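Local coordinates for protein omega transaminase (Pseudomonas sp., PDB 5LHA) that probably transfers amino groups from amines to keto acids as a pyridoxal-phosphate-dependent omega transaminase of fold type I, captured here with its cofactor as pyridoxamine phosphate, at residues 65-70 with 351-356; 88-91 with 95-98; 249-254 with 282-287; 258-263 with 309-314; 384-389 with 436-441. All coordinates share one frame; numbering follows the deposited sequence.

Contacts 1, 2, 3 and 5 are buried and contact 4 is partly buried. Contacts 1, 2 and 5 are held by apolar or van der Waals packing, whereas in contacts 3 and 4 Arg251 and Arg310 each hold a backbone carbonyl, and only contact 3 adds a salt bridge, to Asp287. Contacts 3 and 4 join the same part of the fold: helix 246-256 leads into strand 260-264, and Asp287 N bonds Leu261 O at 2.7 Å. Contacts 1 and 5 also adjoin, about 10 Å between centres, because Asn356 ND2 reaches the carbonyls of Leu436 and Leu438. Contact 2 stands apart, all its residues within reach of the second subunit; contact 1 meets that subunit at fewer points.

Contact 1 (65-70 with 351-356); sequences VNIGHN and EDLPGN
The flat group that meets its partner here is the Asn66 peptide: its O touches Leu353 CD1 at 3.8 Å. The Asn66 side-chain amide takes no part in that meeting, and its OD1 bonds Arg272 NH2 instead. Further along the same loop the His69 imidazole has Val65 CG1 over the centre of one face, 3.7 Å above the plane, while its NE2 bonds Asp57 OD2. Beside the carbonyl of Asn66, the same Leu353 methyl reaches Ile67, with CD1 lying 3.9 Å from CG2, and the two side chains run obliquely past one another. Ile67 carries CG1 between its backbone N and carbonyl carbon (chi1 68°), which leaves CG2 as the branch that faces the leucine, while the end of the longer branch leads off from it. The loop is folded by a type I beta turn from Val65 to Gly68, closed by a weak bond from Gly68 N to Val65 O. It joins helix 60-63 to helix 72-85 in this class-III aminotransferase and packs against the very start of helix 353-368. Asp352 is the N-cap there, its OD1 accepting a weak bond from Gly355 N at 3.1 Å, and Leu353 is the first helical residue. Helix 335-350 fills in beside them, Val344 and Ile347 touching Ile67 and Val348 touching Leu353. Tyr87 of the second subunit packs on Val65 and His69.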
# COMPACT_ATOMS: atom_id res chain seq x y z
N VAL A 65 6.10 -36.57 -4.51
CA VAL A 65 6.61 -37.74 -5.21
C VAL A 65 5.52 -38.80 -5.15
O VAL A 65 5.67 -39.84 -4.50
CB VAL A 65 7.94 -38.23 -4.60
CG1 VAL A 65 8.57 -39.33 -5.45
CG2 VAL A 65 8.90 -37.07 -4.44
N ASN A 66 4.41 -38.53 -5.84
CA ASN A 66 3.16 -39.26 -5.65
C ASN A 66 3.12 -40.59 -6.38
O ASN A 66 2.28 -41.44 -6.06
CB ASN A 66 1.98 -38.39 -6.08
CG ASN A 66 1.80 -37.18 -5.18
OD1 ASN A 66 2.56 -36.98 -4.23
ND2 ASN A 66 0.79 -36.37 -5.47
N ILE A 67 3.97 -40.78 -7.39
CA ILE A 67 4.08 -42.06 -8.08
C ILE A 67 5.25 -42.89 -7.59
O ILE A 67 5.48 -43.99 -8.12
CB ILE A 67 4.19 -41.86 -9.60
CG1 ILE A 67 5.53 -41.21 -9.95
CG2 ILE A 67 3.00 -41.06 -10.10
CD1 ILE A 67 5.78 -41.03 -11.42
N GLY A 68 6.03 -42.39 -6.64
CA GLY A 68 7.20 -43.09 -6.15
C GLY A 68 8.48 -42.66 -6.85
O GLY A 68 8.48 -42.11 -7.95
N HIS A 69 9.60 -42.94 -6.19
CA HIS A 69 10.88 -42.58 -6.78
C HIS A 69 11.27 -43.56 -7.89
O HIS A 69 10.86 -44.72 -7.89
CB HIS A 69 11.99 -42.58 -5.72
CG HIS A 69 11.76 -41.61 -4.60
ND1 HIS A 69 12.16 -40.29 -4.66
CD2 HIS A 69 11.24 -41.79 -3.36
CE1 HIS A 69 11.85 -39.69 -3.53
NE2 HIS A 69 11.29 -40.57 -2.72
N ASN A 70 12.04 -43.05 -8.85
CA ASN A 70 12.76 -43.88 -9.82
C ASN A 70 11.82 -44.69 -10.74
O ASN A 70 12.11 -45.84 -11.08
CB ASN A 70 13.74 -44.81 -9.11
CG ASN A 70 14.97 -45.11 -9.95
OD1 ASN A 70 15.28 -44.39 -10.89
ND2 ASN A 70 15.69 -46.16 -9.58
N GLU A 351 -3.30 -46.28 -12.64
CA GLU A 351 -3.22 -46.97 -11.36
C GLU A 351 -4.23 -46.49 -10.33
O GLU A 351 -4.15 -46.90 -9.17
CB GLU A 351 -1.80 -46.86 -10.83
CG GLU A 351 -0.80 -47.47 -11.80
CD GLU A 351 0.62 -47.41 -11.34
OE1 GLU A 351 0.89 -46.81 -10.28
OE2 GLU A 351 1.50 -47.92 -12.07
N ASP A 352 -5.22 -45.70 -10.75
CA ASP A 352 -6.20 -45.05 -9.88
C ASP A 352 -5.59 -44.59 -8.55
O ASP A 352 -6.00 -45.00 -7.47
CB ASP A 352 -7.38 -45.98 -9.62
CG ASP A 352 -8.56 -45.28 -8.97
OD1 ASP A 352 -8.71 -44.04 -9.12
OD2 ASP A 352 -9.35 -45.98 -8.31
N LEU A 353 -4.61 -43.69 -8.65
CA LEU A 353 -3.96 -43.20 -7.44
C LEU A 353 -4.93 -42.38 -6.59
O LEU A 353 -4.80 -42.39 -5.36
CB LEU A 353 -2.71 -42.40 -7.80
CG LEU A 353 -1.59 -43.21 -8.45
CD1 LEU A 353 -0.33 -42.38 -8.61
CD2 LEU A 353 -1.34 -44.49 -7.66
N PRO A 354 -5.89 -41.65 -7.17
CA PRO A 354 -6.93 -41.05 -6.31
C PRO A 354 -7.72 -42.11 -5.56
O PRO A 354 -8.10 -41.88 -4.40
CB PRO A 354 -7.79 -40.26 -7.30
CG PRO A 354 -6.90 -39.96 -8.43
CD PRO A 354 -5.98 -41.12 -8.55
N GLY A 355 -7.99 -43.25 -6.20
CA GLY A 355 -8.70 -44.32 -5.52
C GLY A 355 -7.87 -45.00 -4.44
O GLY A 355 -8.40 -45.37 -3.39
N ASN A 356 -6.58 -45.22 -4.71
CA ASN A 356 -5.71 -45.80 -3.68
C ASN A 356 -5.57 -44.90 -2.47
O ASN A 356 -5.50 -45.38 -1.33
CB ASN A 356 -4.33 -46.13 -4.25
CG ASN A 356 -3.51 -46.96 -3.30
OD1 ASN A 356 -3.88 -48.09 -2.99
ND2 ASN A 356 -2.41 -46.41 -2.80

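Contact 2 (88-91 with 95-98); sequences YQTF and AHPR
His96 CD2 sits 3.6 Å from the carbonyl O of Tyr88 and 3.7 Å from Thr90 CG2, the two approaching it obliquely from opposite sides of the imidazole plane. The Thr90 methyl lies equally near the ring nitrogen NE2, so it approaches the CD2-NE2 side of the ring. Gln89 O comes to the ring edge near its plane, 4.2 Å from CD2, and is 4.0 Å from Ala95 CA. The torsions set this up: His96 holds CG between its backbone N and carbonyl carbon (chi1 57°), turning the imidazole back over the preceding chain, and Thr90 places OG1 in the corresponding position (chi1 69°), which leaves CG2 for the ring. The chain doubles back over three intervening residues, and His96 is the N-cap of helix 97-109. In the next shell His96 NE2 and Thr90 OG1 make weak hydrogen bonds to Gly333 O and Ser332 O. Beyond them lies the second subunit, where Asp57 takes Tyr88 OH, Gly61 O takes Gln89 NE2, and a strand continues the sheet from Ala95. With an alanine here, Gly333 O would probably lose its imidazole partner and Thr90 CG2 would be left facing a gap. No hydrogen bond crosses the contact and Gln89 O is buried without a partner, so cohesion rests on close packing, though the weakly positive C-H of CD2 may suit Tyr88 O.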
# COMPACT_ATOMS: atom_id res chain seq x y z
N TYR A 88 12.62 -24.92 -25.56
CA TYR A 88 12.50 -23.66 -26.28
C TYR A 88 11.39 -22.83 -25.65
O TYR A 88 10.55 -23.33 -24.91
CB TYR A 88 12.24 -23.85 -27.79
CG TYR A 88 12.88 -22.73 -28.59
CD1 TYR A 88 14.26 -22.69 -28.76
CD2 TYR A 88 12.12 -21.70 -29.12
CE1 TYR A 88 14.86 -21.66 -29.46
CE2 TYR A 88 12.71 -20.66 -29.81
CZ TYR A 88 14.08 -20.64 -29.98
OH TYR A 88 14.67 -19.62 -30.68
N GLN A 89 11.41 -21.53 -25.96
CA GLN A 89 10.47 -20.58 -25.38
C GLN A 89 9.07 -20.73 -25.99
O GLN A 89 8.88 -21.34 -27.05
CB GLN A 89 10.96 -19.15 -25.61
CG GLN A 89 11.27 -18.85 -27.07
CD GLN A 89 10.96 -17.42 -27.46
OE1 GLN A 89 9.83 -16.96 -27.35
NE2 GLN A 89 11.98 -16.70 -27.93
N THR A 90 8.07 -20.17 -25.28
CA THR A 90 6.71 -20.05 -25.79
C THR A 90 6.22 -18.61 -25.72
O THR A 90 5.00 -18.37 -25.70
CB THR A 90 5.73 -20.95 -25.05
OG1 THR A 90 5.56 -20.47 -23.71
CG2 THR A 90 6.21 -22.40 -25.04
N PHE A 91 7.12 -17.63 -25.73
CA PHE A 91 6.64 -16.25 -25.73
C PHE A 91 5.97 -15.97 -27.07
O PHE A 91 6.03 -16.78 -28.00
CB PHE A 91 7.78 -15.26 -25.48
CG PHE A 91 8.19 -15.16 -24.03
CD1 PHE A 91 8.06 -16.25 -23.17
CD2 PHE A 91 8.72 -13.98 -23.53
CE1 PHE A 91 8.44 -16.16 -21.85
CE2 PHE A 91 9.09 -13.88 -22.21
CZ PHE A 91 8.96 -14.97 -21.36
N ALA A 95 6.04 -21.57 -30.15
CA ALA A 95 5.77 -22.66 -29.23
C ALA A 95 6.51 -23.91 -29.72
O ALA A 95 7.42 -23.82 -30.54
CB ALA A 95 4.26 -22.88 -29.06
N HIS A 96 6.10 -25.07 -29.20
CA HIS A 96 6.73 -26.35 -29.47
C HIS A 96 5.70 -27.43 -29.15
O HIS A 96 4.72 -27.16 -28.46
CB HIS A 96 7.99 -26.54 -28.61
CG HIS A 96 7.74 -26.43 -27.14
ND1 HIS A 96 7.24 -27.47 -26.39
CD2 HIS A 96 7.95 -25.41 -26.27
CE1 HIS A 96 7.13 -27.09 -25.13
NE2 HIS A 96 7.55 -25.84 -25.03
N PRO A 97 5.90 -28.66 -29.64
CA PRO A 97 4.81 -29.65 -29.54
C PRO A 97 4.38 -29.99 -28.12
O PRO A 97 3.17 -30.10 -27.87
CB PRO A 97 5.38 -30.86 -30.28
CG PRO A 97 6.30 -30.27 -31.28
CD PRO A 97 6.94 -29.09 -30.59
N ARG A 98 5.32 -30.15 -27.18
CA ARG A 98 4.99 -30.68 -25.86
C ARG A 98 4.03 -29.78 -25.10
O ARG A 98 3.24 -30.28 -24.29
CB ARG A 98 6.26 -30.89 -25.04
CG ARG A 98 7.18 -32.00 -25.53
CD ARG A 98 6.54 -33.40 -25.51
NE ARG A 98 5.76 -33.68 -26.71
CZ ARG A 98 6.28 -33.88 -27.92
NH1 ARG A 98 7.59 -33.80 -28.10
NH2 ARG A 98 5.49 -34.13 -28.95

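Contact 3 (249-254 with 282-287); sequences RLREVC and WGVAPD
Arg251 leans out of helix 246-256, the crossover helix between parallel strands 225-230 and 260-264 of the cofactor-binding fold, and takes hold of the loop that leads into strand 288-291. Its side chain meets Asp287 at about a right angle, with the guanidinium and carboxylate planes 85° apart, so the salt bridge uses a single oxygen. NH2 gives OD2 a bond of 2.9 Å on the syn side, and NH1 adds a weak one of 3.2 Å to the same atom. NH1 is better placed for the backbone: it lies in the carbonyl plane of Ala285, on a lone pair of O, at 2.8 Å. Both acceptors lie near the guanidinium plane at its edge, which should restrain its rotation. The chain gets there by starting opposite its own N (chi1 180°) and then bending at chi2 and chi3. Asp287 OD2 also accepts from Leu261 N on the neighbouring strand and OD1 from Asn308 ND2, while Arg251 NH2 has a second carboxylate in Asp255. Nearer the helix the aliphatic stem of the arginine lies on the loop, with CB 4.1 Å from Val284 CG1.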
# COMPACT_ATOMS: atom_id res chain seq x y z
N ARG A 249 -20.97 -24.01 -0.16
CA ARG A 249 -21.48 -22.71 0.24
C ARG A 249 -20.48 -21.60 0.01
O ARG A 249 -20.86 -20.42 -0.00
CB ARG A 249 -21.91 -22.74 1.71
CG ARG A 249 -23.05 -23.70 1.99
CD ARG A 249 -23.57 -23.53 3.41
NE ARG A 249 -23.99 -22.15 3.66
CZ ARG A 249 -24.65 -21.74 4.74
NH1 ARG A 249 -24.96 -22.61 5.70
NH2 ARG A 249 -24.99 -20.47 4.87
N LEU A 250 -19.20 -21.94 -0.16
CA LEU A 250 -18.21 -20.99 -0.65
C LEU A 250 -18.53 -20.58 -2.09
O LEU A 250 -18.62 -19.39 -2.41
CB LEU A 250 -16.82 -21.61 -0.57
CG LEU A 250 -15.63 -20.69 -0.30
CD1 LEU A 250 -15.88 -19.88 0.95
CD2 LEU A 250 -14.38 -21.53 -0.17
N ARG A 251 -18.70 -21.58 -2.96
CA ARG A 251 -19.07 -21.35 -4.36
C ARG A 251 -20.32 -20.48 -4.47
O ARG A 251 -20.38 -19.58 -5.31
CB ARG A 251 -19.30 -22.71 -5.04
CG ARG A 251 -19.71 -22.69 -6.52
CD ARG A 251 -18.59 -22.27 -7.46
NE ARG A 251 -18.51 -20.83 -7.65
CZ ARG A 251 -17.60 -20.23 -8.41
NH1 ARG A 251 -16.69 -20.96 -9.04
NH2 ARG A 251 -17.59 -18.92 -8.54
N GLU A 252 -21.33 -20.76 -3.65
CA GLU A 252 -22.58 -20.01 -3.75
C GLU A 252 -22.38 -18.55 -3.38
O GLU A 252 -22.89 -17.66 -4.06
CB GLU A 252 -23.63 -20.63 -2.83
CG GLU A 252 -24.11 -22.00 -3.25
CD GLU A 252 -24.85 -22.70 -2.14
OE1 GLU A 252 -24.98 -22.10 -1.04
OE2 GLU A 252 -25.29 -23.85 -2.35
N VAL A 253 -21.64 -18.29 -2.30
CA VAL A 253 -21.46 -16.92 -1.84
C VAL A 253 -20.67 -16.10 -2.86
O VAL A 253 -21.00 -14.94 -3.14
CB VAL A 253 -20.79 -16.91 -0.45
CG1 VAL A 253 -20.46 -15.49 -0.03
CG2 VAL A 253 -21.70 -17.55 0.57
N CYS A 254 -19.63 -16.71 -3.44
CA CYS A 254 -18.86 -16.02 -4.48
C CYS A 254 -19.74 -15.70 -5.69
O CYS A 254 -19.58 -14.65 -6.32
CB CYS A 254 -17.67 -16.88 -4.91
SG CYS A 254 -16.33 -17.01 -3.69
N TRP A 282 -15.40 -32.13 -3.36
CA TRP A 282 -16.47 -31.44 -2.65
C TRP A 282 -17.65 -31.08 -3.55
O TRP A 282 -18.59 -30.43 -3.07
CB TRP A 282 -15.93 -30.16 -2.00
CG TRP A 282 -14.85 -30.41 -0.98
CD1 TRP A 282 -13.60 -29.86 -0.97
CD2 TRP A 282 -14.93 -31.24 0.19
NE1 TRP A 282 -12.89 -30.31 0.12
CE2 TRP A 282 -13.69 -31.15 0.85
CE3 TRP A 282 -15.94 -32.04 0.74
CZ2 TRP A 282 -13.42 -31.84 2.03
CZ3 TRP A 282 -15.67 -32.73 1.91
CH2 TRP A 282 -14.43 -32.63 2.54
N GLY A 283 -17.60 -31.45 -4.83
CA GLY A 283 -18.68 -31.17 -5.75
C GLY A 283 -18.73 -29.75 -6.26
O GLY A 283 -19.81 -29.25 -6.59
N VAL A 284 -17.57 -29.11 -6.40
CA VAL A 284 -17.49 -27.68 -6.68
C VAL A 284 -16.57 -27.43 -7.87
O VAL A 284 -15.52 -28.07 -7.99
CB VAL A 284 -17.00 -26.91 -5.43
CG1 VAL A 284 -16.49 -25.53 -5.81
CG2 VAL A 284 -18.12 -26.79 -4.42
N ALA A 285 -17.00 -26.54 -8.76
CA ALA A 285 -16.19 -26.05 -9.86
C ALA A 285 -15.69 -24.65 -9.53
O ALA A 285 -16.49 -23.70 -9.54
CB ALA A 285 -16.99 -26.03 -11.16
N PRO A 286 -14.42 -24.47 -9.21
CA PRO A 286 -13.88 -23.12 -9.00
C PRO A 286 -13.64 -22.43 -10.34
O PRO A 286 -13.77 -23.02 -11.41
CB PRO A 286 -12.57 -23.37 -8.26
CG PRO A 286 -12.15 -24.73 -8.71
CD PRO A 286 -13.42 -25.52 -8.95
N ASP A 287 -13.30 -21.14 -10.27
CA ASP A 287 -13.01 -20.39 -11.48
C ASP A 287 -11.58 -20.62 -11.96
O ASP A 287 -11.33 -20.59 -13.17
CB ASP A 287 -13.26 -18.89 -11.26
CG ASP A 287 -14.73 -18.57 -10.98
OD1 ASP A 287 -15.52 -18.53 -11.95
OD2 ASP A 287 -15.08 -18.34 -9.81

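Contact 4 (258-263 with 309-314); sequences GILLIA and QRIADA
A Schellman motif ends helix 246-256 at Gly258, the C-prime residue of positive phi, and its carbonyl is what Arg310 of helix 309-316 reaches for. The arginine is nearly straight from CG to NE and starts with CG opposite the backbone N (chi1 171°), spanning the gap to the turn ahead of strand 260-264. NH2 donates to Gly258 O over 2.8 Å with an N-H...O angle of 146°, approaching from 26° off the carbonyl plane. The oxygen lies at the edge of the guanidinium, while Leu260 CD2 rests over the centre of one face, 3.7 Å above its plane. One leucine methyl thus serves two partners, since CD2 is also 4.0 Å from Ile311 CD1. A carbonyl just past the end of a helix probably carries extra negative character, which would suit a cationic donor. With a methionine in place of Arg310, Gly258 O would probably be left without its charged donor and Leu260 CD2 without the flat group it lies on. Arg310 NE has a further partner in Tyr138 OH, and NH1 makes a long, weak ion pair with Asp287 OD1. Helix 124-141 closes over the same patch, Tyr138 touching both Leu260 and Ile311, while Ala227 of strand 225-230 lies against Leu260 and Ile288 of strand 288-291 against Ile311.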
# COMPACT_ATOMS: atom_id res chain seq x y z
N GLY A 258 -20.20 -12.35 -7.91
CA GLY A 258 -19.32 -12.51 -9.05
C GLY A 258 -17.86 -12.69 -8.72
O GLY A 258 -17.03 -12.64 -9.63
N ILE A 259 -17.53 -12.94 -7.45
CA ILE A 259 -16.15 -13.06 -7.03
C ILE A 259 -15.56 -14.36 -7.56
O ILE A 259 -16.21 -15.41 -7.54
CB ILE A 259 -16.07 -13.01 -5.49
CG1 ILE A 259 -16.51 -11.62 -5.01
CG2 ILE A 259 -14.68 -13.42 -4.98
CD1 ILE A 259 -16.84 -11.55 -3.54
N LEU A 260 -14.34 -14.29 -8.08
CA LEU A 260 -13.68 -15.47 -8.61
C LEU A 260 -13.22 -16.37 -7.48
O LEU A 260 -12.63 -15.91 -6.50
CB LEU A 260 -12.48 -15.07 -9.48
CG LEU A 260 -12.73 -14.13 -10.65
CD1 LEU A 260 -11.40 -13.72 -11.24
CD2 LEU A 260 -13.61 -14.80 -11.70
N LEU A 261 -13.46 -17.67 -7.64
CA LEU A 261 -13.05 -18.66 -6.64
C LEU A 261 -11.83 -19.39 -7.17
O LEU A 261 -11.92 -20.10 -8.18
CB LEU A 261 -14.20 -19.60 -6.31
CG LEU A 261 -13.89 -20.69 -5.29
CD1 LEU A 261 -13.38 -20.10 -3.98
CD2 LEU A 261 -15.12 -21.55 -5.04
N ILE A 262 -10.70 -19.20 -6.50
CA ILE A 262 -9.44 -19.85 -6.83
C ILE A 262 -9.24 -21.04 -5.92
O ILE A 262 -9.12 -20.88 -4.70
CB ILE A 262 -8.25 -18.89 -6.72
CG1 ILE A 262 -8.44 -17.67 -7.62
CG2 ILE A 262 -6.96 -19.60 -7.04
CD1 ILE A 262 -7.48 -16.56 -7.32
N ALA A 263 -9.18 -22.23 -6.49
CA ALA A 263 -8.83 -23.43 -5.75
C ALA A 263 -7.32 -23.61 -5.82
O ALA A 263 -6.75 -23.75 -6.91
CB ALA A 263 -9.55 -24.66 -6.31
N GLN A 309 -13.62 -20.95 -19.02
CA GLN A 309 -14.07 -20.26 -20.22
C GLN A 309 -14.53 -18.84 -19.91
O GLN A 309 -14.26 -17.91 -20.68
CB GLN A 309 -15.20 -21.04 -20.88
CG GLN A 309 -15.49 -20.68 -22.34
CD GLN A 309 -14.49 -21.27 -23.32
OE1 GLN A 309 -14.31 -22.49 -23.37
NE2 GLN A 309 -13.84 -20.42 -24.11
N ARG A 310 -15.24 -18.65 -18.80
CA ARG A 310 -15.65 -17.32 -18.36
C ARG A 310 -14.48 -16.34 -18.38
O ARG A 310 -14.51 -15.32 -19.08
CB ARG A 310 -16.25 -17.41 -16.95
CG ARG A 310 -16.51 -16.07 -16.30
CD ARG A 310 -16.74 -16.22 -14.80
NE ARG A 310 -16.80 -14.93 -14.12
CZ ARG A 310 -17.18 -14.75 -12.85
NH1 ARG A 310 -17.54 -15.79 -12.10
NH2 ARG A 310 -17.19 -13.53 -12.33
N ILE A 311 -13.42 -16.66 -17.63
CA ILE A 311 -12.24 -15.80 -17.54
C ILE A 311 -11.53 -15.70 -18.88
O ILE A 311 -11.09 -14.62 -19.29
CB ILE A 311 -11.31 -16.32 -16.43
CG1 ILE A 311 -11.98 -16.22 -15.07
CG2 ILE A 311 -9.96 -15.58 -16.43
CD1 ILE A 311 -11.35 -17.11 -14.00
N ALA A 312 -11.36 -16.83 -19.57
CA ALA A 312 -10.63 -16.84 -20.83
C ALA A 312 -11.29 -15.93 -21.86
O ALA A 312 -10.61 -15.16 -22.55
CB ALA A 312 -10.52 -18.27 -21.35
N ASP A 313 -12.62 -16.02 -21.97
CA ASP A 313 -13.37 -15.22 -22.94
C ASP A 313 -13.22 -13.73 -22.68
O ASP A 313 -13.13 -12.93 -23.62
CB ASP A 313 -14.84 -15.62 -22.89
CG ASP A 313 -15.09 -16.97 -23.49
OD1 ASP A 313 -14.21 -17.47 -24.22
OD2 ASP A 313 -16.16 -17.55 -23.19
N ALA A 314 -13.26 -13.33 -21.41
CA ALA A 314 -13.17 -11.91 -21.08
C ALA A 314 -11.81 -11.34 -21.44
O ALA A 314 -11.70 -10.23 -21.96
CB ALA A 314 -13.44 -11.70 -19.59

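Contact 5 (384-389 with 436-441); sequences KGLMIA and LTLTRD
Leu386 inserts its two methyls between Leu436 and Leu438, one to each. CD1 meets CD2 of Leu436 at 3.7 Å and lies just as close to the CA of that residue, so it touches backbone and side chain together. CD2 of Leu386 turns the other way and touches CD2 of Leu438 at 4.0 Å. Conformation decides who meets whom. Leu386 and Leu436 both place CG beside the backbone N and opposite the carbonyl carbon (chi1 -75° and -57°), and their side chains slide past each other in opposite directions; this also brings Leu436 CD2 to 3.9 Å from Leu386 CB. Leu438 differs, with CG opposite its backbone N (chi1 -167°), and it runs obliquely across Leu386 with a single methyl in contact. Leu386 lies in the turn of a beta hairpin between strands 378-384 and 387-393, which are antiparallel neighbours, and Lys384 N bonds Met387 O at 3.1 Å across the reversal, with Gly385 at positive phi. The facing loop runs toward helix 440-457, where Thr439 is the N-cap and its OG1 bonds Glu442 N. Leu353 and Asn66 also touch Leu436, Arg272 NH1 bonds Leu386 O, and Asn356 ND2 holds the carbonyls of both Leu436 and Leu438. No hydrogen bond joins hairpin to loop, so the contact is purely hydrophobic: the carbonyls find polar partners outside it, and the buried leucine side chains hold by shape and dispersion.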
# COMPACT_ATOMS: atom_id res chain seq x y z
N LYS A 384 -7.65 -36.65 5.17
CA LYS A 384 -8.53 -36.98 4.05
C LYS A 384 -7.66 -37.47 2.90
O LYS A 384 -6.75 -36.74 2.48
CB LYS A 384 -9.37 -35.78 3.64
CG LYS A 384 -10.39 -36.10 2.57
CD LYS A 384 -11.20 -34.88 2.20
CE LYS A 384 -12.11 -35.16 1.02
NZ LYS A 384 -13.29 -35.98 1.38
N GLY A 385 -7.90 -38.68 2.42
CA GLY A 385 -6.95 -39.28 1.49
C GLY A 385 -5.62 -39.53 2.19
O GLY A 385 -5.58 -40.00 3.33
N LEU A 386 -4.52 -39.23 1.50
CA LEU A 386 -3.18 -39.44 2.06
C LEU A 386 -2.51 -38.14 2.51
O LEU A 386 -1.30 -37.97 2.34
CB LEU A 386 -2.28 -40.18 1.07
CG LEU A 386 -2.62 -41.67 0.99
CD1 LEU A 386 -1.90 -42.33 -0.18
CD2 LEU A 386 -2.29 -42.35 2.32
N MET A 387 -3.28 -37.22 3.10
CA MET A 387 -2.75 -36.13 3.91
C MET A 387 -3.38 -36.23 5.30
O MET A 387 -4.61 -36.27 5.43
CB MET A 387 -3.01 -34.76 3.29
CG MET A 387 -4.44 -34.47 2.88
SD MET A 387 -4.54 -33.19 1.62
CE MET A 387 -3.74 -31.80 2.41
N ILE A 388 -2.54 -36.32 6.32
CA ILE A 388 -2.96 -36.54 7.70
C ILE A 388 -2.08 -35.69 8.60
O ILE A 388 -0.91 -35.46 8.30
CB ILE A 388 -2.89 -38.03 8.09
CG1 ILE A 388 -3.99 -38.83 7.37
CG2 ILE A 388 -3.01 -38.22 9.60
CD1 ILE A 388 -3.75 -40.32 7.38
N ALA A 389 -2.65 -35.18 9.69
CA ALA A 389 -1.88 -34.46 10.69
C ALA A 389 -2.22 -34.97 12.08
O ALA A 389 -3.39 -35.21 12.40
CB ALA A 389 -2.14 -32.96 10.62
N LEU A 436 1.21 -41.73 -3.26
CA LEU A 436 -0.14 -42.24 -3.40
C LEU A 436 -0.18 -43.72 -3.76
O LEU A 436 -1.26 -44.32 -3.75
CB LEU A 436 -0.90 -41.41 -4.44
CG LEU A 436 -0.95 -39.91 -4.11
CD1 LEU A 436 -1.95 -39.18 -5.00
CD2 LEU A 436 -1.24 -39.64 -2.64
N THR A 437 0.97 -44.31 -4.08
CA THR A 437 1.08 -45.75 -4.28
C THR A 437 1.22 -46.52 -2.97
O THR A 437 1.40 -47.74 -3.02
CB THR A 437 2.26 -46.06 -5.20
OG1 THR A 437 3.47 -45.53 -4.63
CG2 THR A 437 2.03 -45.45 -6.58
N LEU A 438 1.11 -45.85 -1.82
CA LEU A 438 1.22 -46.51 -0.52
C LEU A 438 0.31 -47.72 -0.44
O LEU A 438 -0.84 -47.69 -0.88
CB LEU A 438 0.87 -45.53 0.59
CG LEU A 438 1.25 -45.98 2.00
CD1 LEU A 438 2.71 -45.67 2.27
CD2 LEU A 438 0.36 -45.30 3.02
N THR A 439 0.83 -48.81 0.12
CA THR A 439 0.07 -50.04 0.26
C THR A 439 -0.45 -50.19 1.69
O THR A 439 -0.09 -49.43 2.59
CB THR A 439 0.93 -51.25 -0.12
OG1 THR A 439 2.02 -51.38 0.80
CG2 THR A 439 1.50 -51.06 -1.52
N ARG A 440 -1.34 -51.18 1.88
CA ARG A 440 -1.74 -51.57 3.22
C ARG A 440 -0.52 -51.83 4.09
O ARG A 440 -0.40 -51.32 5.21
CB ARG A 440 -2.60 -52.83 3.17
CG ARG A 440 -4.00 -52.67 2.60
CD ARG A 440 -4.79 -53.93 2.90
NE ARG A 440 -6.16 -53.91 2.39
CZ ARG A 440 -6.94 -54.98 2.35
NH1 ARG A 440 -6.49 -56.15 2.78
NH2 ARG A 440 -8.17 -54.90 1.87
N ASP A 441 0.41 -52.64 3.58
CA ASP A 441 1.62 -53.01 4.30
C ASP A 441 2.41 -51.79 4.74
O ASP A 441 2.76 -51.65 5.92
CB ASP A 441 2.47 -53.92 3.40
CG ASP A 441 3.96 -53.78 3.65
OD1 ASP A 441 4.43 -54.28 4.69
OD2 ASP A 441 4.65 -53.17 2.79